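Local coordinates for glycosyl hydrolases family 2, sugar binding domain protein (Bacteroides uniformis str. 3978 T3 ii, PDB 6D1P), which probably hydrolyses O-glycosidic bonds as a gut bacterial beta-glucuronidase of glycoside hydrolase family 2, at residues Gly132-Trp137 against Gly364-Ser369; Thr174-Ser179 against Lys400-Arg405; Gly392-Glu397 against Asp441-Phe446; Asn429-Asp434 against Ile465-Phe470. All coordinates share one frame; numbering follows the deposited sequence.

Contact 1: residues Gly132-Trp137 against Gly364-Ser369; sequences GGYDEW and GHYQQS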
# COMPACT_ATOMS: atom_id res chain seq x y z
N GLY A 132 -16.08 3.39 -15.04
CA GLY A 132 -16.03 2.33 -16.01
C GLY A 132 -14.61 2.16 -16.52
O GLY A 132 -14.06 3.08 -17.13
N GLY A 133 -14.02 1.00 -16.28
CA GLY A 133 -12.63 0.80 -16.61
C GLY A 133 -12.35 0.24 -17.97
O GLY A 133 -11.20 -0.12 -18.25
N TYR A 134 -13.34 0.14 -18.85
CA TYR A 134 -13.10 -0.65 -20.06
C TYR A 134 -13.63 -0.03 -21.34
O TYR A 134 -13.36 -0.58 -22.41
CB TYR A 134 -13.69 -2.05 -19.89
CG TYR A 134 -13.22 -2.67 -18.61
CD1 TYR A 134 -11.98 -3.29 -18.54
CD2 TYR A 134 -13.98 -2.55 -17.45
CE1 TYR A 134 -11.50 -3.81 -17.35
CE2 TYR A 134 -13.51 -3.08 -16.25
CZ TYR A 134 -12.27 -3.70 -16.20
OH TYR A 134 -11.79 -4.23 -15.02
N ASP A 135 -14.38 1.06 -21.29
CA ASP A 135 -14.85 1.75 -22.48
C ASP A 135 -14.03 3.01 -22.72
O ASP A 135 -13.31 3.49 -21.84
CB ASP A 135 -16.34 2.10 -22.34
CG ASP A 135 -16.66 2.86 -21.05
OD1 ASP A 135 -15.87 2.77 -20.09
OD2 ASP A 135 -17.70 3.55 -21.01
N GLU A 136 -14.14 3.54 -23.94
CA GLU A 136 -13.39 4.73 -24.32
C GLU A 136 -14.20 5.97 -24.04
O GLU A 136 -15.43 5.96 -24.11
CB GLU A 136 -13.03 4.70 -25.80
CG GLU A 136 -12.38 3.43 -26.25
CD GLU A 136 -11.93 3.50 -27.69
OE1 GLU A 136 -12.62 4.17 -28.49
OE2 GLU A 136 -10.89 2.90 -28.01
N TRP A 137 -13.49 7.06 -23.75
CA TRP A 137 -14.12 8.32 -23.39
C TRP A 137 -13.07 9.40 -23.60
O TRP A 137 -11.89 9.11 -23.78
CB TRP A 137 -14.65 8.28 -21.95
CG TRP A 137 -13.57 7.89 -20.95
CD1 TRP A 137 -13.07 6.64 -20.72
CD2 TRP A 137 -12.89 8.77 -20.05
NE1 TRP A 137 -12.11 6.69 -19.74
CE2 TRP A 137 -11.98 7.99 -19.31
CE3 TRP A 137 -12.96 10.14 -19.80
CZ2 TRP A 137 -11.13 8.53 -18.35
CZ3 TRP A 137 -12.11 10.69 -18.83
CH2 TRP A 137 -11.20 9.88 -18.13
N GLY A 364 -12.80 -11.77 -22.57
CA GLY A 364 -12.98 -11.65 -21.15
C GLY A 364 -14.39 -11.19 -20.83
O GLY A 364 -15.34 -11.47 -21.56
N HIS A 365 -14.51 -10.42 -19.75
CA HIS A 365 -15.81 -9.99 -19.25
C HIS A 365 -16.01 -8.49 -19.39
O HIS A 365 -16.71 -7.87 -18.59
CB HIS A 365 -16.00 -10.44 -17.80
CG HIS A 365 -15.89 -11.92 -17.61
ND1 HIS A 365 -16.60 -12.82 -18.38
CD2 HIS A 365 -15.15 -12.66 -16.76
CE1 HIS A 365 -16.31 -14.05 -17.99
NE2 HIS A 365 -15.43 -13.98 -17.01
N TYR A 366 -15.41 -7.89 -20.41
CA TYR A 366 -15.50 -6.44 -20.56
C TYR A 366 -15.05 -6.07 -21.97
O TYR A 366 -14.36 -6.85 -22.65
CB TYR A 366 -14.64 -5.72 -19.50
CG TYR A 366 -13.34 -6.45 -19.26
CD1 TYR A 366 -12.27 -6.31 -20.13
CD2 TYR A 366 -13.21 -7.33 -18.18
CE1 TYR A 366 -11.07 -7.00 -19.91
CE2 TYR A 366 -12.02 -8.02 -17.94
CZ TYR A 366 -10.95 -7.86 -18.83
OH TYR A 366 -9.79 -8.55 -18.62
N GLN A 367 -15.47 -4.90 -22.42
CA GLN A 367 -14.89 -4.28 -23.60
C GLN A 367 -13.37 -4.22 -23.47
O GLN A 367 -12.83 -3.80 -22.44
CB GLN A 367 -15.46 -2.87 -23.77
CG GLN A 367 -14.82 -2.07 -24.89
CD GLN A 367 -15.51 -0.74 -25.13
OE1 GLN A 367 -16.60 -0.46 -24.58
NE2 GLN A 367 -14.89 0.11 -25.95
N GLN A 368 -12.67 -4.62 -24.52
CA GLN A 368 -11.21 -4.63 -24.52
C GLN A 368 -10.69 -3.60 -25.51
O GLN A 368 -11.45 -3.02 -26.28
CB GLN A 368 -10.66 -6.03 -24.81
CG GLN A 368 -11.07 -7.02 -23.73
CD GLN A 368 -10.24 -8.27 -23.66
OE1 GLN A 368 -9.38 -8.53 -24.50
NE2 GLN A 368 -10.48 -9.07 -22.63
N SER A 369 -9.38 -3.33 -25.43
CA SER A 369 -8.70 -2.35 -26.28
C SER A 369 -9.09 -2.47 -27.75
O SER A 369 -9.12 -3.57 -28.31
CB SER A 369 -7.18 -2.50 -26.15
OG SER A 369 -6.51 -1.80 -27.18

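Contact 2: residues Thr174-Ser179 against Lys400-Arg405; sequences TEMIPS and KNQARR. With K (potassium ion), chain K; NA (sodium ion), chain D.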
# COMPACT_ATOMS: atom_id res chain seq x y z
N THR A 174 -19.39 -1.70 -4.40
CA THR A 174 -20.39 -2.69 -4.82
C THR A 174 -21.44 -2.11 -5.75
O THR A 174 -22.19 -2.89 -6.36
CB THR A 174 -21.07 -3.33 -3.60
OG1 THR A 174 -21.82 -2.35 -2.86
CG2 THR A 174 -20.03 -3.96 -2.69
N GLU A 175 -21.51 -0.79 -5.89
CA GLU A 175 -22.45 -0.14 -6.80
C GLU A 175 -21.83 0.15 -8.16
O GLU A 175 -22.39 0.93 -8.94
CB GLU A 175 -22.98 1.15 -6.17
CG GLU A 175 -23.85 0.91 -4.94
CD GLU A 175 -25.20 0.21 -5.25
OE1 GLU A 175 -25.70 0.26 -6.40
OE2 GLU A 175 -25.77 -0.40 -4.31
N MET A 176 -20.67 -0.45 -8.43
CA MET A 176 -19.97 -0.33 -9.70
C MET A 176 -19.77 -1.73 -10.28
O MET A 176 -19.39 -2.65 -9.56
CB MET A 176 -18.62 0.38 -9.49
CG MET A 176 -17.87 0.73 -10.76
SD MET A 176 -16.28 1.49 -10.39
CE MET A 176 -15.36 0.11 -9.72
N ILE A 177 -20.03 -1.89 -11.57
CA ILE A 177 -19.75 -3.17 -12.22
C ILE A 177 -18.34 -3.08 -12.77
O ILE A 177 -17.89 -1.97 -13.12
CB ILE A 177 -20.78 -3.51 -13.33
CG1 ILE A 177 -20.87 -2.40 -14.37
CG2 ILE A 177 -22.17 -3.79 -12.76
CD1 ILE A 177 -21.58 -2.86 -15.65
N PRO A 178 -17.57 -4.20 -12.85
CA PRO A 178 -17.95 -5.55 -12.41
C PRO A 178 -17.84 -5.74 -10.92
O PRO A 178 -17.24 -4.94 -10.23
CB PRO A 178 -16.93 -6.44 -13.11
CG PRO A 178 -15.68 -5.59 -13.08
CD PRO A 178 -16.20 -4.18 -13.38
N SER A 179 -18.35 -6.86 -10.45
CA SER A 179 -18.34 -7.17 -9.03
C SER A 179 -16.98 -7.66 -8.59
O SER A 179 -16.30 -8.42 -9.30
CB SER A 179 -19.36 -8.26 -8.72
OG SER A 179 -19.02 -8.91 -7.52
N LYS A 400 -27.17 0.49 -12.46
CA LYS A 400 -27.89 0.16 -13.69
C LYS A 400 -27.53 1.11 -14.82
O LYS A 400 -27.41 0.70 -15.99
CB LYS A 400 -29.41 0.18 -13.47
CG LYS A 400 -29.96 -0.90 -12.57
CD LYS A 400 -31.43 -0.60 -12.20
CE LYS A 400 -31.74 -0.94 -10.73
NZ LYS A 400 -33.01 -1.73 -10.59
N ASN A 401 -27.36 2.39 -14.50
CA ASN A 401 -26.96 3.35 -15.52
C ASN A 401 -25.58 3.06 -16.05
O ASN A 401 -25.31 3.32 -17.23
CB ASN A 401 -27.03 4.77 -14.97
CG ASN A 401 -28.41 5.37 -15.12
OD1 ASN A 401 -29.18 4.96 -16.00
ND2 ASN A 401 -28.75 6.33 -14.26
N GLN A 402 -24.68 2.55 -15.21
CA GLN A 402 -23.35 2.22 -15.72
C GLN A 402 -23.44 1.07 -16.72
O GLN A 402 -22.78 1.10 -17.77
CB GLN A 402 -22.39 1.87 -14.57
CG GLN A 402 -21.02 1.39 -15.10
CD GLN A 402 -20.07 0.88 -14.03
OE1 GLN A 402 -20.43 0.78 -12.85
NE2 GLN A 402 -18.84 0.57 -14.42
N ALA A 403 -24.28 0.08 -16.45
CA ALA A 403 -24.45 -1.02 -17.40
C ALA A 403 -25.07 -0.53 -18.71
O ALA A 403 -24.60 -0.89 -19.80
CB ALA A 403 -25.29 -2.13 -16.77
N ARG A 404 -26.12 0.30 -18.62
CA ARG A 404 -26.69 0.86 -19.84
C ARG A 404 -25.66 1.70 -20.59
O ARG A 404 -25.57 1.63 -21.82
CB ARG A 404 -27.91 1.72 -19.53
CG ARG A 404 -29.03 1.02 -18.80
CD ARG A 404 -30.04 2.05 -18.31
NE ARG A 404 -31.19 1.44 -17.65
CZ ARG A 404 -31.57 1.71 -16.40
NH1 ARG A 404 -30.90 2.59 -15.65
NH2 ARG A 404 -32.64 1.10 -15.90
N ARG A 405 -24.87 2.48 -19.85
CA ARG A 405 -23.87 3.32 -20.50
C ARG A 405 -22.77 2.48 -21.15
O ARG A 405 -22.34 2.77 -22.27
CB ARG A 405 -23.26 4.28 -19.48
CG ARG A 405 -22.30 5.29 -20.08
CD ARG A 405 -21.90 6.33 -19.02
NE ARG A 405 -21.13 5.75 -17.93
CZ ARG A 405 -21.58 5.58 -16.69
NH1 ARG A 405 -22.81 5.97 -16.39
NH2 ARG A 405 -20.80 5.05 -15.74
K K K . -17.56 -3.56 -8.07
NA NA D . -23.11 -3.81 -1.10
O HOH W 1 -21.35 3.02 -11.29
O HOH W 2 -25.46 -2.38 -0.12
O HOH W 3 -18.49 -5.55 -5.77
O HOH W 4 -15.40 -2.67 -6.87

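Contact 3: residues Gly392-Glu397 against Asp441-Phe446; sequences GGLGGE and DSIRAF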
# COMPACT_ATOMS: atom_id res chain seq x y z
N GLY A 392 -22.70 -11.05 -8.65
CA GLY A 392 -22.96 -10.24 -7.48
C GLY A 392 -24.41 -9.88 -7.24
O GLY A 392 -24.77 -9.52 -6.11
N GLY A 393 -25.26 -9.94 -8.27
CA GLY A 393 -26.64 -9.54 -8.14
C GLY A 393 -26.94 -8.32 -9.00
O GLY A 393 -26.67 -8.32 -10.20
N LEU A 394 -27.46 -7.27 -8.38
CA LEU A 394 -27.91 -6.10 -9.13
C LEU A 394 -28.02 -4.93 -8.16
O LEU A 394 -28.61 -5.07 -7.08
CB LEU A 394 -29.25 -6.38 -9.82
CG LEU A 394 -29.97 -5.21 -10.51
CD1 LEU A 394 -29.23 -4.76 -11.76
CD2 LEU A 394 -31.39 -5.59 -10.83
N GLY A 395 -27.45 -3.79 -8.54
CA GLY A 395 -27.39 -2.63 -7.68
C GLY A 395 -28.46 -1.60 -8.00
O GLY A 395 -29.43 -1.87 -8.71
N GLY A 396 -28.25 -0.39 -7.48
CA GLY A 396 -29.18 0.71 -7.60
C GLY A 396 -29.14 1.38 -8.96
O GLY A 396 -28.72 0.79 -9.96
N GLU A 397 -29.61 2.64 -8.99
CA GLU A 397 -29.79 3.32 -10.27
C GLU A 397 -28.45 3.63 -10.91
O GLU A 397 -28.32 3.64 -12.14
CB GLU A 397 -30.58 4.62 -10.09
CG GLU A 397 -32.07 4.44 -10.25
CD GLU A 397 -32.45 3.63 -11.51
OE1 GLU A 397 -32.10 4.04 -12.64
OE2 GLU A 397 -33.11 2.58 -11.36
N ASP A 441 -36.36 -11.76 -10.26
CA ASP A 441 -37.29 -11.09 -11.16
C ASP A 441 -36.79 -9.72 -11.55
O ASP A 441 -36.95 -9.30 -12.71
CB ASP A 441 -38.70 -11.01 -10.53
CG ASP A 441 -38.71 -10.37 -9.13
OD1 ASP A 441 -37.69 -9.76 -8.70
OD2 ASP A 441 -39.77 -10.48 -8.46
N SER A 442 -36.15 -9.00 -10.62
CA SER A 442 -35.52 -7.73 -10.95
C SER A 442 -34.36 -7.93 -11.90
O SER A 442 -34.11 -7.09 -12.77
CB SER A 442 -35.04 -7.03 -9.67
OG SER A 442 -36.08 -6.94 -8.73
N ILE A 443 -33.61 -9.02 -11.74
CA ILE A 443 -32.51 -9.30 -12.65
C ILE A 443 -33.04 -9.62 -14.04
O ILE A 443 -32.57 -9.08 -15.05
CB ILE A 443 -31.62 -10.43 -12.09
CG1 ILE A 443 -30.90 -9.95 -10.83
CG2 ILE A 443 -30.60 -10.88 -13.12
CD1 ILE A 443 -30.22 -11.05 -10.06
N ARG A 444 -34.06 -10.50 -14.12
CA ARG A 444 -34.75 -10.73 -15.38
C ARG A 444 -35.17 -9.41 -16.02
O ARG A 444 -34.89 -9.16 -17.20
CB ARG A 444 -35.99 -11.61 -15.16
CG ARG A 444 -35.86 -13.04 -15.62
CD ARG A 444 -37.21 -13.76 -15.62
NE ARG A 444 -37.96 -13.60 -16.86
CZ ARG A 444 -37.68 -14.24 -18.00
NH1 ARG A 444 -36.65 -15.06 -18.07
NH2 ARG A 444 -38.44 -14.05 -19.08
N ALA A 445 -35.82 -8.54 -15.24
CA ALA A 445 -36.35 -7.30 -15.80
C ALA A 445 -35.24 -6.45 -16.39
O ALA A 445 -35.37 -5.92 -17.49
CB ALA A 445 -37.11 -6.53 -14.72
N PHE A 446 -34.13 -6.30 -15.66
CA PHE A 446 -33.04 -5.48 -16.17
C PHE A 446 -32.31 -6.20 -17.31
O PHE A 446 -31.88 -5.55 -18.27
CB PHE A 446 -32.08 -5.12 -15.04
CG PHE A 446 -30.99 -4.17 -15.45
CD1 PHE A 446 -31.31 -2.90 -15.91
CD2 PHE A 446 -29.66 -4.54 -15.38
CE1 PHE A 446 -30.32 -2.03 -16.30
CE2 PHE A 446 -28.66 -3.67 -15.76
CZ PHE A 446 -28.99 -2.41 -16.23

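Contact 4: residues Asn429-Asp434 against Ile465-Phe470; sequences NDWPGD and IRRCEF. With NA (sodium ion), chain D.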
# COMPACT_ATOMS: atom_id res chain seq x y z
N ASN A 429 -24.74 -14.02 -13.86
CA ASN A 429 -25.58 -13.14 -13.06
C ASN A 429 -26.46 -13.92 -12.07
O ASN A 429 -27.23 -13.30 -11.34
CB ASN A 429 -26.44 -12.27 -13.97
CG ASN A 429 -25.60 -11.38 -14.86
OD1 ASN A 429 -25.50 -11.62 -16.06
ND2 ASN A 429 -24.97 -10.36 -14.27
N ASP A 430 -26.36 -15.23 -12.03
CA ASP A 430 -27.01 -16.01 -11.00
C ASP A 430 -26.16 -16.13 -9.73
O ASP A 430 -26.56 -16.85 -8.81
CB ASP A 430 -27.33 -17.40 -11.53
CG ASP A 430 -26.09 -18.15 -11.98
OD1 ASP A 430 -24.97 -17.58 -11.87
OD2 ASP A 430 -26.24 -19.31 -12.43
N TRP A 431 -24.99 -15.48 -9.68
CA TRP A 431 -24.10 -15.58 -8.52
C TRP A 431 -24.40 -14.44 -7.55
O TRP A 431 -24.09 -13.28 -7.86
CB TRP A 431 -22.65 -15.54 -8.98
CG TRP A 431 -21.69 -16.10 -8.00
CD1 TRP A 431 -21.64 -15.82 -6.67
CD2 TRP A 431 -20.62 -17.01 -8.27
NE1 TRP A 431 -20.63 -16.53 -6.08
CE2 TRP A 431 -19.97 -17.26 -7.03
CE3 TRP A 431 -20.14 -17.64 -9.42
CZ2 TRP A 431 -18.88 -18.12 -6.92
CZ3 TRP A 431 -19.06 -18.51 -9.30
CH2 TRP A 431 -18.45 -18.74 -8.06
N PRO A 432 -25.00 -14.70 -6.39
CA PRO A 432 -25.35 -13.64 -5.44
C PRO A 432 -24.21 -13.30 -4.48
O PRO A 432 -23.25 -14.03 -4.33
CB PRO A 432 -26.51 -14.25 -4.66
CG PRO A 432 -26.23 -15.69 -4.66
CD PRO A 432 -25.63 -15.99 -6.02
N GLY A 433 -24.38 -12.17 -3.77
CA GLY A 433 -23.55 -11.93 -2.61
C GLY A 433 -23.14 -10.50 -2.33
O GLY A 433 -22.78 -10.15 -1.20
N ASP A 434 -23.17 -9.64 -3.36
CA ASP A 434 -22.75 -8.27 -3.15
C ASP A 434 -23.79 -7.43 -2.42
O ASP A 434 -23.45 -6.37 -1.92
CB ASP A 434 -22.38 -7.62 -4.49
CG ASP A 434 -20.90 -7.76 -4.81
OD1 ASP A 434 -20.21 -8.55 -4.12
OD2 ASP A 434 -20.42 -7.07 -5.74
N ILE A 465 -25.65 -14.21 -23.23
CA ILE A 465 -25.14 -14.20 -21.86
C ILE A 465 -24.62 -15.59 -21.54
O ILE A 465 -24.82 -16.54 -22.30
CB ILE A 465 -26.18 -13.78 -20.80
CG1 ILE A 465 -27.35 -14.78 -20.78
CG2 ILE A 465 -26.61 -12.33 -20.99
CD1 ILE A 465 -28.44 -14.48 -19.76
N ARG A 466 -23.97 -15.70 -20.38
CA ARG A 466 -23.41 -16.96 -19.91
C ARG A 466 -23.88 -17.24 -18.48
O ARG A 466 -23.76 -16.38 -17.60
CB ARG A 466 -21.87 -16.98 -19.95
CG ARG A 466 -21.31 -18.36 -19.58
CD ARG A 466 -19.80 -18.47 -19.46
NE ARG A 466 -19.50 -19.74 -18.81
CZ ARG A 466 -19.40 -19.89 -17.50
NH1 ARG A 466 -19.54 -18.84 -16.72
NH2 ARG A 466 -19.16 -21.09 -16.97
N ARG A 467 -24.42 -18.44 -18.26
CA ARG A 467 -24.74 -18.97 -16.93
C ARG A 467 -25.69 -18.04 -16.17
O ARG A 467 -25.31 -17.34 -15.24
CB ARG A 467 -23.48 -19.21 -16.10
CG ARG A 467 -23.67 -20.32 -15.09
CD ARG A 467 -22.61 -20.32 -14.03
NE ARG A 467 -23.02 -19.50 -12.88
CZ ARG A 467 -22.44 -19.58 -11.68
NH1 ARG A 467 -21.44 -20.42 -11.50
NH2 ARG A 467 -22.87 -18.83 -10.66
N CYS A 468 -26.96 -18.07 -16.59
CA CYS A 468 -28.04 -17.47 -15.80
C CYS A 468 -29.32 -18.14 -16.29
O CYS A 468 -30.00 -17.62 -17.18
CB CYS A 468 -28.11 -15.96 -15.94
SG CYS A 468 -29.35 -15.26 -14.79
N GLU A 469 -29.63 -19.30 -15.70
CA GLU A 469 -30.69 -20.14 -16.27
C GLU A 469 -32.03 -19.42 -16.27
O GLU A 469 -32.81 -19.57 -17.22
CB GLU A 469 -30.79 -21.46 -15.52
CG GLU A 469 -29.59 -22.37 -15.73
CD GLU A 469 -29.30 -22.72 -17.22
OE1 GLU A 469 -28.15 -22.50 -17.66
OE2 GLU A 469 -30.22 -23.22 -17.92
N PHE A 470 -32.32 -18.61 -15.23
CA PHE A 470 -33.61 -17.93 -15.17
C PHE A 470 -33.70 -16.71 -16.07
O PHE A 470 -34.73 -16.02 -16.06
CB PHE A 470 -33.95 -17.54 -13.72
CG PHE A 470 -33.00 -16.55 -13.08
CD1 PHE A 470 -32.04 -16.97 -12.17
CD2 PHE A 470 -33.11 -15.19 -13.33
CE1 PHE A 470 -31.17 -16.06 -11.56
CE2 PHE A 470 -32.25 -14.28 -12.71
CZ PHE A 470 -31.27 -14.72 -11.84
NA NA D . -23.11 -3.81 -1.10
O HOH W 5 -25.44 -14.25 -16.70
O HOH W 6 -28.22 -20.30 -13.58
O HOH W 2 -25.46 -2.38 -0.12

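Contact 1: residues Gly132-Trp137 against Gly364-Ser369
Tyr134 turns its ring back beside its own backbone N (chi1 -51°), and Tyr366 sets its CG between backbone N and carbonyl carbon (chi1 38°); these settings help bring the rings into an offset stack. The loop 132-137 belongs to the sugar-binding domain, whereas 364-369 follows strand 360-362 of the TIM barrel and leads into helix 370-379, so the aromatic pair joins two domains of the family 2 hydrolase. In the stack the ring centroids are 4.3 Å apart and the planes at 22°. The closest ring atoms are Tyr134 CD1 and Tyr366 CD1, 3.4 Å apart. A CH-pi contact is added by Tyr366 CB, 3.8 Å from the centroid of the Tyr134 ring and over its face. Tyrosine suits both places, since it offers a broad flat surface here and a hydroxyl beyond it: Tyr366 OH is held by His331 and Glu332. Gln367, extended throughout, lays its aliphatic part along the backbone of Tyr134, its CG 3.2 Å from Tyr134 O. That carbonyl and Gln367 O are both acceptors and do not bond each other; Arg192 donates to Tyr134 O instead. The amide of Gln367 finds Gln413, while the carboxylate of Asp135 is taken up by Asn409 and His130. Beside that carboxylate, the methylene CB of Asp135 rests 3.4 Å from Gln367 OE1.

Contact 2: residues Thr174-Ser179 against Lys400-Arg405
The flat amide of Gln402 receives Ile177 on one face: CG1 of the isoleucine sits squarely above the amide carbon, 3.4 Å from Gln402 CD, while Met176 CG comes up near the rim, 3.3 Å from Gln402 OE1. The backbone of Ile177 meets both ends of the amide, firmly at OE1 and weakly at NE2. Ile177 N donates to Gln402 OE1 at 3.0 Å, reaching it 46° out of the carbonyl plane, and Gln402 NE2 returns the weak bond to Ile177 O. From the other side of the amide plane a water donates to Gln402 OE1 and, weakly, to Glu175 O. Gln402 can do this because its chain leaves helix 397-414 fully extended, CG anti to the backbone N (chi1 174°). Beyond it, Ile177 CD1 packs 3.9 Å from Ala403 CB, where a small residue lets the loop come close to the helix. Glutamine fits here as donor and acceptor in one uncharged group, joining a loop of the sugar-binding domain to a TIM-barrel helix. Amide and potassium ion thus take neighbouring backbone groups of one loop: Ile177 N and O on the helix side, Met176 O and Pro178 O, together with Asp173 O, on the metal side.

Contact 3: residues Gly392-Glu397 against Asp441-Phe446
Leu394 points into the helical segment 441-446 and spreads its atoms over three of its residues. Its CG stands anti to the backbone N (chi1 172°), which carries CG across the gap; the two methyls then go to different partners. Leu394 CD1 approaches the Phe446 ring obliquely, 3.7 Å from Phe446 CD2, and the two side chains run at a slant to one another. Leu394 CD2 settles instead over the helix backbone, 3.7 Å from Ser442 O and 4.1 Å from Ser442 CB. Nearer the root of the leucine, Leu394 CB meets Ile443 CG1 at 4.1 Å, and the isoleucine tip, CD1, continues to Gly393 CA. A branched aliphatic residue is apt here, as one side chain must touch a ring, a helical backbone and another aliphatic chain at once. The two segments belong to successive beta-alpha units of the TIM barrel: 392-397 leads from strand 382-386 into helix 397-414, and 441-446 is part of the next helix, 440-457. Phe446 also reaches Lys400 and Ala403 of that preceding helix and meets Trp389 edge-to-face. Gly393 has a positive phi of 114° that only glycine adopts comfortably, letting the chain bend in close to Ile443. Ser442 turns its hydroxyl to Glu439, while its carbonyl accepts the helical bond from Phe446 N at 3.0 Å. Gly396, further along the loop, takes the N-cap position of helix 397-414, and its N is bonded by Glu175 OE1.

Contact 4: residues Asn429-Asp434 against Ile465-Phe470
Asp430 and Cys468, whose CA atoms lie 5.1 Å apart, mark where the end of strand 420-432, which turns a corner at Asp430, draws close to the chain just after strand 462-466; with helix 440-457 these strands form a beta-alpha-beta unit of the TIM barrel. A salt bridge spans the gap. Arg467 NE and NH2 both grip Asp430 OD1, at 2.9 and 2.7 Å, in the plane of the guanidinium. NE meets the syn lone pair and NH2 comes from above the carboxylate plane; the two planes stand 64° apart. The bend at chi3 of Arg467 (91°) swings the guanidinium round to this position. Arginine suits it, offering NE and NH2 side by side to one oxygen while its flat group lies nearly parallel to the Trp431 ring, NH2 3.2 Å from Trp431 CE3. Cys468 puts SG over one face of the Phe470 ring, and Phe470 CE1 touches Asp430 CB at 4.1 Å. A water accepts from Asn429 N and lies within bonding distance of Arg466 O. Another, close to Asp430 OD2, accepts from Glu469 N and may link the carboxylate to that backbone. The aspartate's negative charge probably offsets Arg467, whose side chain is about 3 Å from a thiocyanate ion, probably from the crystallisation liquor.

Overall arrangement
From the N terminus, contact 1 opens first, at 132-137 of the sugar-binding domain, and closes at 364-369 in the TIM barrel. Contact 2 opens inside that loop, at 174-179, and closes on helix 397-414, so the two cross; both bind the sugar-binding domain to the barrel. Contact 3 opens at 392-397, before contact 2 has closed, and ends on helix 440-457. Contact 4 opens at 429-434 and closes at 465-470, crossing contact 3 in turn and tying successive beta-alpha units of the barrel together. Contacts 1 and 3 follow in series, as do 2 and 4, yet 2 and 4 share a sodium ion, completed by Ser44 of the second subunit.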